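PDB 4GL8: oligopeptide ABC transporter OppAIV from Borrelia burgdorferi B31, which probably serves as the solute-binding component of an oligopeptide ABC transporter and holds a bound peptide in this crystal structure. Local coordinates for residues Tyr251-Leu255 with Asn256-Asp260; Gln390-Trp393 with Lys394-Asn398; Glu406-Ser409 with Thr410-Ser414; Glu482-Ile486 with Glu487-Pro491; Leu503-Asn506 with Asp507-Lys510. All blocks are in the same frame, centred on the assembly; numbering follows the deposited sequence.

Overall arrangement
All five contacts are local, between neighbouring residues of a single chain. Contact 1, at the end of helix 247-255, and contact 5, the turn after strand 492-504, touch: Asp257 OD1 makes a salt bridge with Arg505 NH1 at 2.8 Å, and the centres of the two contacts lie about 12 Å apart. Contacts 2 and 3 follow each other along the chain through strand 401-406, their centres about 26 Å apart. Contact 4, where helix 471-489 ends, lies about 44 Å between centres from contact 1, on the opposite side of the chain's centre. Contact 3 comes nearest the chain's centre, about 15 Å away, and its Trp408 packs on the backbone of the bound peptide.

Contact 1: Tyr251-Leu255 with Asn256-Asp260; sequences YNMYL and NDELD
Met253 O takes the backbone N-H of Glu258 at 2.7 Å, with the donor nearly in line with the C=O bond. Inside this bond, Asp257 N reaches Tyr254 O at 3.3 Å, from well above the carbonyl plane. A water bridges the turn, donating to both Tyr254 O and Leu259 O.

The apolar part of the contact joins Met253 to Leu259: Met253 CB lies 3.9 Å from Leu259 CD1, and Phe242 of strand 238-242 touches both side chains. The CG of Met253 sits beside its backbone N (chi1 -77°), where it meets Glu258 OE1 at 3.3 Å; the two side chains cross at about a right angle. The ring of Tyr254 has Asp260 O at its edge, 3.8 Å from CE1, while its hydroxyl is hydrogen-bonded to Asp279.

Among the polar side chains, Asn256 ND2 donates to Glu258 OE2 at 2.9 Å in a nearly straight bond. The carboxylate oxygen uses its anti lone pair and lies in the amide plane, so this bond fixes how the amide is turned. Asp257 OD1 forms a salt bridge with Arg505.

The nested pair of backbone bonds, six-to-one outside five-to-two, with Asp257 at positive phi (66°) as the C-prime residue, is a Schellman motif; it closes helix 247-255 and turns the chain toward strand 261-263.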
# COMPACT_ATOMS: atom_id res chain seq x y z
N TYR A 251 4.82 -22.52 -6.03
CA TYR A 251 6.11 -22.79 -6.66
C TYR A 251 6.08 -24.09 -7.47
O TYR A 251 6.67 -24.15 -8.56
CB TYR A 251 7.22 -22.82 -5.63
CG TYR A 251 8.59 -23.01 -6.22
CD1 TYR A 251 9.07 -22.13 -7.17
CD2 TYR A 251 9.40 -24.07 -5.81
CE1 TYR A 251 10.33 -22.29 -7.71
CE2 TYR A 251 10.66 -24.24 -6.34
CZ TYR A 251 11.13 -23.34 -7.28
OH TYR A 251 12.37 -23.49 -7.82
N ASN A 252 5.34 -25.08 -6.98
CA ASN A 252 5.21 -26.37 -7.67
C ASN A 252 4.39 -26.22 -8.94
O ASN A 252 4.68 -26.83 -9.96
CB ASN A 252 4.59 -27.42 -6.75
CG ASN A 252 5.58 -27.95 -5.71
OD1 ASN A 252 6.80 -27.95 -5.91
ND2 ASN A 252 5.04 -28.44 -4.59
N MET A 253 3.37 -25.37 -8.89
CA MET A 253 2.60 -25.04 -10.08
C MET A 253 3.44 -24.33 -11.14
O MET A 253 3.24 -24.55 -12.33
CB MET A 253 1.40 -24.18 -9.74
CG MET A 253 0.27 -24.98 -9.13
SD MET A 253 -0.97 -23.89 -8.42
CE MET A 253 -1.82 -23.26 -9.87
N TYR A 254 4.36 -23.48 -10.70
CA TYR A 254 5.21 -22.73 -11.59
C TYR A 254 6.26 -23.65 -12.26
O TYR A 254 6.53 -23.53 -13.46
CB TYR A 254 5.86 -21.58 -10.82
CG TYR A 254 6.81 -20.76 -11.65
CD1 TYR A 254 6.36 -19.66 -12.37
CD2 TYR A 254 8.16 -21.09 -11.75
CE1 TYR A 254 7.21 -18.91 -13.14
CE2 TYR A 254 9.02 -20.34 -12.54
CZ TYR A 254 8.55 -19.26 -13.25
OH TYR A 254 9.37 -18.50 -14.05
N LEU A 255 6.82 -24.59 -11.49
CA LEU A 255 7.77 -25.58 -12.01
C LEU A 255 7.13 -26.58 -12.95
O LEU A 255 7.83 -27.16 -13.76
CB LEU A 255 8.43 -26.38 -10.88
CG LEU A 255 9.53 -25.73 -10.06
CD1 LEU A 255 10.04 -26.75 -9.03
CD2 LEU A 255 10.68 -25.26 -10.94
N ASN A 256 5.82 -26.78 -12.83
CA ASN A 256 5.06 -27.69 -13.72
C ASN A 256 4.29 -26.92 -14.80
O ASN A 256 3.31 -27.43 -15.34
CB ASN A 256 4.09 -28.55 -12.87
CG ASN A 256 3.51 -29.74 -13.65
OD1 ASN A 256 4.20 -30.48 -14.35
ND2 ASN A 256 2.21 -29.94 -13.50
N ASP A 257 4.73 -25.70 -15.11
CA ASP A 257 4.21 -24.93 -16.25
C ASP A 257 2.73 -24.54 -16.09
O ASP A 257 2.03 -24.42 -17.09
CB ASP A 257 4.42 -25.73 -17.56
CG ASP A 257 4.41 -24.85 -18.85
OD1 ASP A 257 4.65 -23.62 -18.78
OD2 ASP A 257 4.19 -25.42 -19.95
N GLU A 258 2.26 -24.35 -14.85
CA GLU A 258 0.84 -23.97 -14.61
C GLU A 258 0.69 -22.52 -14.11
O GLU A 258 -0.43 -22.04 -13.82
CB GLU A 258 0.19 -24.86 -13.56
CG GLU A 258 0.28 -26.38 -13.72
CD GLU A 258 -0.12 -27.08 -12.40
OE1 GLU A 258 -1.05 -26.59 -11.74
OE2 GLU A 258 0.49 -28.11 -12.01
N LEU A 259 1.82 -21.84 -13.94
CA LEU A 259 1.81 -20.41 -13.65
C LEU A 259 2.87 -19.74 -14.51
O LEU A 259 3.96 -20.26 -14.65
CB LEU A 259 2.06 -20.14 -12.16
CG LEU A 259 0.95 -20.50 -11.16
CD1 LEU A 259 1.44 -20.32 -9.74
CD2 LEU A 259 -0.30 -19.67 -11.35
N ASP A 260 2.54 -18.59 -15.06
CA ASP A 260 3.48 -17.79 -15.80
C ASP A 260 4.31 -16.92 -14.88
O ASP A 260 5.36 -16.41 -15.29
CB ASP A 260 2.72 -16.92 -16.81
CG ASP A 260 1.93 -17.77 -17.79
OD1 ASP A 260 2.53 -18.30 -18.72
OD2 ASP A 260 0.72 -17.95 -17.60
O HOH W 1 6.06 -21.81 -15.34

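Contact 2: Gln390-Trp393 with Lys394-Asn398; sequences QNQW and KKNLN
The last turns of helix 380-397, the helix of the beta-alpha-beta unit formed with strands 372-377 and 401-406, bring Gln390-Trp393 against Lys394-Asn398. Regular i to i+4 bonds carry the backbone, among them Asn396 N to Gln392 O at 2.8 Å and Leu397 N to Trp393 O at 3.0 Å. The second is more bent, its donor standing above the carbonyl plane.

Trp393 and Leu397 leave the helix as neighbours on the same flank, with CD1 of the indole 4.1 Å from Leu397 CD1. Gln392 and Asn396 also run alongside each other, but their amide planes are 81° apart, nearly perpendicular. Gln392 OE1 is 3.4 Å from Asn396 ND2; each has a firmer partner elsewhere, Asp314 N for the oxygen and Ala312 O for the nitrogen.

At the helix end Lys394 bends at chi2 (51°), which carries its ammonium along the helix to Asn398 OD1 at 3.1 Å. Asn400 OD1 also accepts from this ammonium. Asn398 itself has left the helix with positive phi, and its ND2 donates to Asn365 O.

Leu397 packs on Ala354 and Leu358 of helix 351-361. The indole N-H of Trp393 is bonded to Leu309 O of helix 303-311, while its ring also touches Val401 of strand 401-406, the strand that follows in the unit.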
# COMPACT_ATOMS: atom_id res chain seq x y z
N GLN A 390 10.03 -13.74 17.53
CA GLN A 390 9.67 -14.42 18.77
C GLN A 390 10.92 -14.87 19.52
O GLN A 390 11.04 -14.64 20.73
CB GLN A 390 8.80 -15.64 18.48
CG GLN A 390 8.50 -16.49 19.69
CD GLN A 390 7.59 -17.66 19.37
OE1 GLN A 390 7.88 -18.46 18.48
NE2 GLN A 390 6.50 -17.78 20.11
N ASN A 391 11.82 -15.50 18.77
CA ASN A 391 13.10 -15.98 19.25
C ASN A 391 14.06 -14.88 19.70
O ASN A 391 14.82 -15.09 20.63
CB ASN A 391 13.79 -16.83 18.16
CG ASN A 391 15.13 -17.37 18.60
OD1 ASN A 391 16.18 -16.70 18.52
ND2 ASN A 391 15.13 -18.58 19.08
N GLN A 392 14.05 -13.74 19.03
CA GLN A 392 14.86 -12.61 19.48
C GLN A 392 14.38 -12.12 20.85
O GLN A 392 15.18 -11.95 21.76
CB GLN A 392 14.82 -11.45 18.46
CG GLN A 392 15.52 -11.75 17.14
CD GLN A 392 17.03 -11.82 17.29
OE1 GLN A 392 17.67 -10.83 17.57
NE2 GLN A 392 17.58 -13.02 17.15
N TRP A 393 13.08 -11.88 21.00
CA TRP A 393 12.53 -11.51 22.31
C TRP A 393 12.76 -12.56 23.43
O TRP A 393 13.07 -12.21 24.58
CB TRP A 393 11.07 -11.14 22.16
CG TRP A 393 10.93 -9.87 21.35
CD1 TRP A 393 11.87 -8.90 21.17
CD2 TRP A 393 9.78 -9.44 20.64
NE1 TRP A 393 11.38 -7.88 20.40
CE2 TRP A 393 10.09 -8.18 20.07
CE3 TRP A 393 8.50 -9.98 20.45
CZ2 TRP A 393 9.20 -7.48 19.30
CZ3 TRP A 393 7.60 -9.26 19.69
CH2 TRP A 393 7.96 -8.03 19.13
N LYS A 394 12.66 -13.84 23.09
CA LYS A 394 12.93 -14.86 24.09
C LYS A 394 14.41 -14.84 24.48
O LYS A 394 14.73 -14.67 25.65
CB LYS A 394 12.51 -16.24 23.60
CG LYS A 394 12.82 -17.37 24.57
CD LYS A 394 12.31 -17.06 25.98
CE LYS A 394 12.27 -18.30 26.88
NZ LYS A 394 11.55 -17.97 28.15
N LYS A 395 15.29 -14.97 23.51
CA LYS A 395 16.73 -14.96 23.75
C LYS A 395 17.26 -13.67 24.41
O LYS A 395 18.02 -13.74 25.34
CB LYS A 395 17.48 -15.20 22.44
CG LYS A 395 18.99 -15.33 22.60
CD LYS A 395 19.64 -16.09 21.44
CE LYS A 395 19.47 -15.40 20.08
NZ LYS A 395 20.24 -14.14 19.97
N ASN A 396 16.87 -12.49 23.93
CA ASN A 396 17.52 -11.24 24.42
C ASN A 396 16.83 -10.57 25.58
O ASN A 396 17.46 -9.81 26.30
CB ASN A 396 17.64 -10.23 23.29
CG ASN A 396 18.52 -10.74 22.17
OD1 ASN A 396 19.51 -11.40 22.41
ND2 ASN A 396 18.16 -10.41 20.93
N LEU A 397 15.54 -10.85 25.74
CA LEU A 397 14.74 -10.20 26.77
C LEU A 397 14.14 -11.20 27.75
O LEU A 397 13.66 -10.80 28.81
CB LEU A 397 13.66 -9.35 26.09
CG LEU A 397 14.09 -8.09 25.31
CD1 LEU A 397 12.88 -7.33 24.81
CD2 LEU A 397 14.92 -7.17 26.19
N ASN A 398 14.19 -12.51 27.42
CA ASN A 398 13.50 -13.54 28.20
C ASN A 398 12.01 -13.27 28.36
O ASN A 398 11.44 -13.53 29.41
CB ASN A 398 14.15 -13.73 29.58
CG ASN A 398 13.76 -15.06 30.21
OD1 ASN A 398 13.46 -16.01 29.51
ND2 ASN A 398 13.73 -15.11 31.54

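Contact 3: Glu406-Ser409 with Thr410-Ser414; sequences EEWS and TYINS
Trp408 presents one face of its indole to Ile412, whose CD1 stands 3.9 Å from the centroid of the five-membered ring and 19° off the ring normal, a CH-pi contact one helical turn apart. The six-membered ring meets Tyr411 differently. Their planes are near parallel, at 18°, but slid so far that the rings barely overlap, and Trp408 CZ3 comes to 3.7 Å from Tyr411 CD2.

Glu406, the last residue of strand 401-406, reaches along the start of the helix to Ser414. Ser414 OG donates to Glu406 OE1 at 2.6 Å, on the syn lone pair of the carboxylate. An extended chain beyond CG (chi2 -178°) gives the glutamate this reach, and it passes Thr410 on the way, its CD 3.5 Å from Thr410 CG2. The other oxygen, OE2, makes a salt bridge with Lys375, so the carboxylate is held from both a hydroxyl and a positive charge.

Glu407 occupies the N-cap: its OE1 accepts from Ser409 N at 2.9 Å, met from above the carboxylate plane.

The indole N-H of Trp408 is bonded to Asp50, and the ring packs on the backbone of the bound peptide. Only Glu407 separates strand 401-406 from helix 408-417. Tyr411 and Ser414 pack on Ile423 of strand 422-428, and Trp408 and Tyr411 on Asn377 of strand 372-377.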
# COMPACT_ATOMS: atom_id res chain seq x y z
N GLU A 406 -3.72 -14.87 10.64
CA GLU A 406 -5.05 -14.54 10.15
C GLU A 406 -5.05 -14.48 8.62
O GLU A 406 -4.08 -14.05 8.00
CB GLU A 406 -5.53 -13.20 10.74
CG GLU A 406 -5.85 -13.25 12.23
CD GLU A 406 -6.36 -11.93 12.79
OE1 GLU A 406 -6.10 -10.83 12.24
OE2 GLU A 406 -7.05 -11.99 13.83
N GLU A 407 -6.15 -14.92 8.03
CA GLU A 407 -6.37 -14.77 6.61
C GLU A 407 -6.40 -13.27 6.30
O GLU A 407 -6.81 -12.46 7.13
CB GLU A 407 -7.69 -15.44 6.20
CG GLU A 407 -7.90 -15.62 4.70
CD GLU A 407 -8.48 -14.40 3.97
OE1 GLU A 407 -9.23 -13.59 4.58
OE2 GLU A 407 -8.19 -14.23 2.76
N TRP A 408 -5.99 -12.94 5.08
CA TRP A 408 -5.74 -11.59 4.63
C TRP A 408 -6.84 -10.60 5.01
O TRP A 408 -6.53 -9.57 5.58
CB TRP A 408 -5.50 -11.59 3.12
CG TRP A 408 -5.03 -10.21 2.51
CD1 TRP A 408 -5.64 -9.53 1.51
CD2 TRP A 408 -3.85 -9.46 2.84
NE1 TRP A 408 -4.95 -8.40 1.21
CE2 TRP A 408 -3.84 -8.33 2.00
CE3 TRP A 408 -2.82 -9.63 3.78
CZ2 TRP A 408 -2.83 -7.35 2.07
CZ3 TRP A 408 -1.85 -8.69 3.85
CH2 TRP A 408 -1.85 -7.55 2.98
N SER A 409 -8.10 -10.90 4.73
CA SER A 409 -9.22 -10.00 5.09
C SER A 409 -9.35 -9.78 6.56
O SER A 409 -9.62 -8.67 6.99
CB SER A 409 -10.57 -10.51 4.56
OG SER A 409 -10.64 -10.30 3.15
N THR A 410 -9.22 -10.83 7.34
CA THR A 410 -9.30 -10.73 8.79
C THR A 410 -8.11 -9.93 9.31
O THR A 410 -8.25 -9.14 10.21
CB THR A 410 -9.35 -12.13 9.43
OG1 THR A 410 -10.53 -12.83 8.98
CG2 THR A 410 -9.38 -12.07 11.01
N TYR A 411 -6.93 -10.17 8.75
CA TYR A 411 -5.72 -9.44 9.14
C TYR A 411 -5.86 -7.92 8.95
O TYR A 411 -5.49 -7.15 9.83
CB TYR A 411 -4.52 -9.96 8.36
CG TYR A 411 -3.32 -9.03 8.38
CD1 TYR A 411 -2.44 -9.03 9.45
CD2 TYR A 411 -3.06 -8.19 7.32
CE1 TYR A 411 -1.34 -8.21 9.46
CE2 TYR A 411 -1.95 -7.35 7.32
CZ TYR A 411 -1.10 -7.36 8.39
OH TYR A 411 0.00 -6.52 8.38
N ILE A 412 -6.43 -7.52 7.82
CA ILE A 412 -6.68 -6.12 7.54
C ILE A 412 -7.70 -5.55 8.52
O ILE A 412 -7.55 -4.42 8.99
CB ILE A 412 -7.25 -5.89 6.12
CG1 ILE A 412 -6.21 -6.23 5.06
CG2 ILE A 412 -7.74 -4.45 5.92
CD1 ILE A 412 -6.84 -6.38 3.69
N ASN A 413 -8.76 -6.31 8.78
CA ASN A 413 -9.76 -5.89 9.75
C ASN A 413 -9.13 -5.71 11.12
O ASN A 413 -9.46 -4.79 11.82
CB ASN A 413 -10.90 -6.90 9.83
CG ASN A 413 -11.86 -6.59 10.95
OD1 ASN A 413 -12.82 -5.87 10.74
ND2 ASN A 413 -11.58 -7.09 12.16
N SER A 414 -8.18 -6.57 11.48
CA SER A 414 -7.52 -6.47 12.78
C SER A 414 -6.68 -5.19 12.89
O SER A 414 -6.70 -4.51 13.92
CB SER A 414 -6.65 -7.71 13.06
OG SER A 414 -7.42 -8.88 13.22
O HOH W 2 -8.67 -15.74 9.51

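Contact 4: Glu482-Ile486 with Glu487-Pro491; sequences EAIII and ERDFP
Ile485 CB packs against Pro491 CG at 3.8 Å where helix 471-489 runs out through a wider pi-type turn. The wider turn can be read in the backbone: Ile484 O accepts from Asp489 N, five residues on, at 2.7 Å in a nearly straight bond, and also from Arg488 N at 3.3 Å, bent and above the carbonyl plane.

The tight part lies on the buried side. Besides meeting Pro491, Ile485 packs on Leu438 and Tyr458 of helices 435-438 and 456-466. Phe490, the first residue past the helix and at positive phi, packs on Lys307 and Ser310 of helix 303-311. Asp489 lies alongside Ile484, its OD2 3.7 Å from Ile484 CG2, and the same oxygen accepts from Tyr453 and Asn455.

The solvent side is looser and is made by the exposed Glu487 and Arg488. Glu487 lies close at its base, CG 3.4 Å from Ala483 O, and looser toward its end, where OE1 is 3.8 Å from Ala483 CB. Arg488 bends at chi3 (91°), laying one face of its guanidinium against Ile484, whose CG1 is 3.9 Å from Arg488 CZ; NH1 then reaches a salt bridge with Glu457 of helix 456-466. Its salt bridge to Asp489, NE to OD1, is long.

At the exit from the helix, the carbonyl oxygen of Ile486 lies over one face of the Phe490 ring, 3.5 Å from CE1.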
# COMPACT_ATOMS: atom_id res chain seq x y z
N GLU A 482 9.93 12.53 11.85
CA GLU A 482 10.38 11.16 11.82
C GLU A 482 11.24 10.81 13.03
O GLU A 482 11.14 9.70 13.55
CB GLU A 482 11.18 10.85 10.54
CG GLU A 482 11.41 9.36 10.38
CD GLU A 482 12.14 8.95 9.11
OE1 GLU A 482 12.15 7.73 8.86
OE2 GLU A 482 12.72 9.83 8.41
N ALA A 483 12.10 11.73 13.47
CA ALA A 483 12.96 11.47 14.62
C ALA A 483 12.14 11.17 15.86
O ALA A 483 12.57 10.40 16.69
CB ALA A 483 13.88 12.64 14.91
N ILE A 484 10.97 11.80 15.99
CA ILE A 484 10.10 11.55 17.15
C ILE A 484 9.62 10.10 17.17
O ILE A 484 9.67 9.46 18.21
CB ILE A 484 8.88 12.51 17.17
CG1 ILE A 484 9.30 13.95 17.44
CG2 ILE A 484 7.86 12.08 18.21
CD1 ILE A 484 8.19 14.92 17.19
N ILE A 485 9.13 9.59 16.05
CA ILE A 485 8.71 8.18 16.01
C ILE A 485 9.86 7.16 16.01
O ILE A 485 9.75 6.14 16.67
CB ILE A 485 7.70 7.89 14.88
CG1 ILE A 485 8.31 8.10 13.51
CG2 ILE A 485 6.45 8.74 15.11
CD1 ILE A 485 7.30 8.01 12.38
N ILE A 486 10.96 7.43 15.31
CA ILE A 486 12.08 6.47 15.28
C ILE A 486 13.12 6.52 16.42
O ILE A 486 13.75 5.49 16.65
CB ILE A 486 12.81 6.39 13.89
CG1 ILE A 486 13.74 7.57 13.63
CG2 ILE A 486 11.79 6.30 12.76
CD1 ILE A 486 14.43 7.48 12.28
N GLU A 487 13.33 7.66 17.08
CA GLU A 487 14.29 7.78 18.22
C GLU A 487 13.68 8.06 19.59
O GLU A 487 14.39 7.97 20.58
CB GLU A 487 15.31 8.92 18.07
CG GLU A 487 15.79 9.27 16.67
CD GLU A 487 16.95 10.31 16.68
OE1 GLU A 487 17.19 10.93 15.63
OE2 GLU A 487 17.64 10.51 17.71
N ARG A 488 12.42 8.48 19.66
CA ARG A 488 11.85 8.93 20.93
C ARG A 488 10.64 8.12 21.36
O ARG A 488 10.67 7.53 22.42
CB ARG A 488 11.47 10.42 20.88
CG ARG A 488 11.05 11.00 22.22
CD ARG A 488 10.98 12.53 22.22
NE ARG A 488 9.65 13.04 21.85
CZ ARG A 488 9.42 14.24 21.30
NH1 ARG A 488 8.17 14.60 21.01
NH2 ARG A 488 10.42 15.10 21.03
N ASP A 489 9.58 8.10 20.56
CA ASP A 489 8.33 7.46 20.98
C ASP A 489 8.25 5.96 20.66
O ASP A 489 7.53 5.26 21.35
CB ASP A 489 7.10 8.19 20.42
CG ASP A 489 6.81 9.52 21.12
OD1 ASP A 489 7.55 9.90 22.05
OD2 ASP A 489 5.83 10.20 20.72
N PHE A 490 8.95 5.49 19.63
CA PHE A 490 8.88 4.10 19.22
C PHE A 490 7.43 3.54 19.18
O PHE A 490 7.14 2.53 19.83
CB PHE A 490 9.74 3.22 20.16
CG PHE A 490 11.21 3.51 20.09
CD1 PHE A 490 12.05 2.76 19.26
CD2 PHE A 490 11.77 4.54 20.83
CE1 PHE A 490 13.41 3.03 19.18
CE2 PHE A 490 13.12 4.81 20.76
CZ PHE A 490 13.95 4.05 19.92
N PRO A 491 6.53 4.20 18.44
CA PRO A 491 5.20 3.61 18.29
C PRO A 491 5.20 2.24 17.62
O PRO A 491 4.28 1.45 17.81
CB PRO A 491 4.45 4.62 17.39
CG PRO A 491 5.50 5.35 16.67
CD PRO A 491 6.68 5.42 17.62

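Contact 5: Leu503-Asn506 with Asp507-Lys510; sequences LFRN and DKWK
The chain turns sharply between strands 492-504 and 509-510, and Arg505 O takes two backbone N-H groups inside the bend, Lys508 N and Trp509 N, both at 3.0 Å. The first comes from above the carbonyl plane, the second much more nearly end-on. Arg505 is itself the centre of an inverse gamma turn.

Its side chain folds back, bent at chi2 (-71°) and chi3, and grips Asp507 side-on: NE donates to OD1 at 2.9 Å and NH2 to OD2 at 2.7 Å. Each oxygen offers its syn lone pair, and the guanidinium and carboxylate planes are only 18° apart, so the salt bridge is almost flat. Over one face of the guanidinium lies Lys508 CD, 3.6 Å from Arg505 NH2. Between the two strand ends, Phe504 CZ meets Trp509 CB at 3.6 Å.

Strand 509-510 pairs with strand 526-527, while Arg505 packs on Tyr254 of helix 247-255. Asp260 OD1, just before strand 261-263, makes a salt bridge with Lys508 NZ and accepts the indole N-H of Trp509, whose ring meets Phe32 of strand 31-35 edge-to-face.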
# COMPACT_ATOMS: atom_id res chain seq x y z
N LEU A 503 9.06 -14.38 -9.70
CA LEU A 503 9.36 -15.33 -10.78
C LEU A 503 8.46 -14.97 -11.94
O LEU A 503 7.27 -14.74 -11.75
CB LEU A 503 9.11 -16.79 -10.36
CG LEU A 503 10.03 -17.33 -9.25
CD1 LEU A 503 9.46 -18.61 -8.65
CD2 LEU A 503 11.44 -17.57 -9.77
N PHE A 504 9.03 -14.94 -13.14
CA PHE A 504 8.31 -14.55 -14.36
C PHE A 504 8.96 -15.29 -15.52
O PHE A 504 10.17 -15.26 -15.68
CB PHE A 504 8.42 -13.03 -14.51
CG PHE A 504 7.84 -12.48 -15.79
CD1 PHE A 504 6.47 -12.24 -15.92
CD2 PHE A 504 8.67 -12.13 -16.84
CE1 PHE A 504 5.95 -11.70 -17.09
CE2 PHE A 504 8.15 -11.60 -18.01
CZ PHE A 504 6.78 -11.38 -18.14
N ARG A 505 8.12 -15.96 -16.31
CA ARG A 505 8.56 -16.79 -17.43
C ARG A 505 8.98 -15.92 -18.62
O ARG A 505 8.22 -15.74 -19.59
CB ARG A 505 7.43 -17.76 -17.80
CG ARG A 505 7.23 -18.89 -16.78
CD ARG A 505 8.37 -19.91 -16.80
NE ARG A 505 8.61 -20.49 -18.13
CZ ARG A 505 7.95 -21.52 -18.67
NH1 ARG A 505 6.98 -22.16 -18.01
NH2 ARG A 505 8.24 -21.89 -19.90
N ASN A 506 10.18 -15.34 -18.50
CA ASN A 506 10.71 -14.45 -19.53
C ASN A 506 11.13 -15.17 -20.83
O ASN A 506 11.41 -14.52 -21.82
CB ASN A 506 11.85 -13.56 -18.99
CG ASN A 506 12.98 -14.35 -18.32
OD1 ASN A 506 13.21 -15.51 -18.65
ND2 ASN A 506 13.66 -13.73 -17.37
N ASP A 507 11.14 -16.51 -20.82
CA ASP A 507 11.23 -17.29 -22.07
C ASP A 507 9.92 -17.34 -22.90
O ASP A 507 9.95 -17.72 -24.08
CB ASP A 507 11.64 -18.73 -21.74
CG ASP A 507 10.62 -19.42 -20.86
OD1 ASP A 507 10.18 -18.81 -19.85
OD2 ASP A 507 10.23 -20.56 -21.19
N LYS A 508 8.79 -17.00 -22.28
CA LYS A 508 7.47 -16.99 -22.94
C LYS A 508 6.94 -15.58 -23.17
O LYS A 508 6.31 -15.30 -24.18
CB LYS A 508 6.43 -17.71 -22.08
CG LYS A 508 6.56 -19.21 -22.01
CD LYS A 508 5.49 -19.80 -21.07
CE LYS A 508 4.10 -19.91 -21.72
NZ LYS A 508 3.05 -20.37 -20.76
N TRP A 509 7.16 -14.70 -22.19
CA TRP A 509 6.62 -13.37 -22.21
C TRP A 509 7.66 -12.26 -22.14
O TRP A 509 8.78 -12.46 -21.66
CB TRP A 509 5.67 -13.21 -21.03
CG TRP A 509 4.69 -14.33 -20.91
CD1 TRP A 509 4.79 -15.42 -20.09
CD2 TRP A 509 3.48 -14.48 -21.62
NE1 TRP A 509 3.70 -16.23 -20.24
CE2 TRP A 509 2.88 -15.67 -21.18
CE3 TRP A 509 2.83 -13.72 -22.59
CZ2 TRP A 509 1.66 -16.11 -21.66
CZ3 TRP A 509 1.62 -14.17 -23.08
CH2 TRP A 509 1.04 -15.34 -22.61
N LYS A 510 7.27 -11.09 -22.64
CA LYS A 510 7.97 -9.85 -22.40
C LYS A 510 6.93 -8.82 -21.98
O LYS A 510 5.73 -9.13 -21.95
CB LYS A 510 8.69 -9.37 -23.66
CG LYS A 510 7.79 -9.08 -24.86
CD LYS A 510 8.62 -8.55 -26.02
CE LYS A 510 7.80 -8.46 -27.30
NZ LYS A 510 8.65 -8.08 -28.46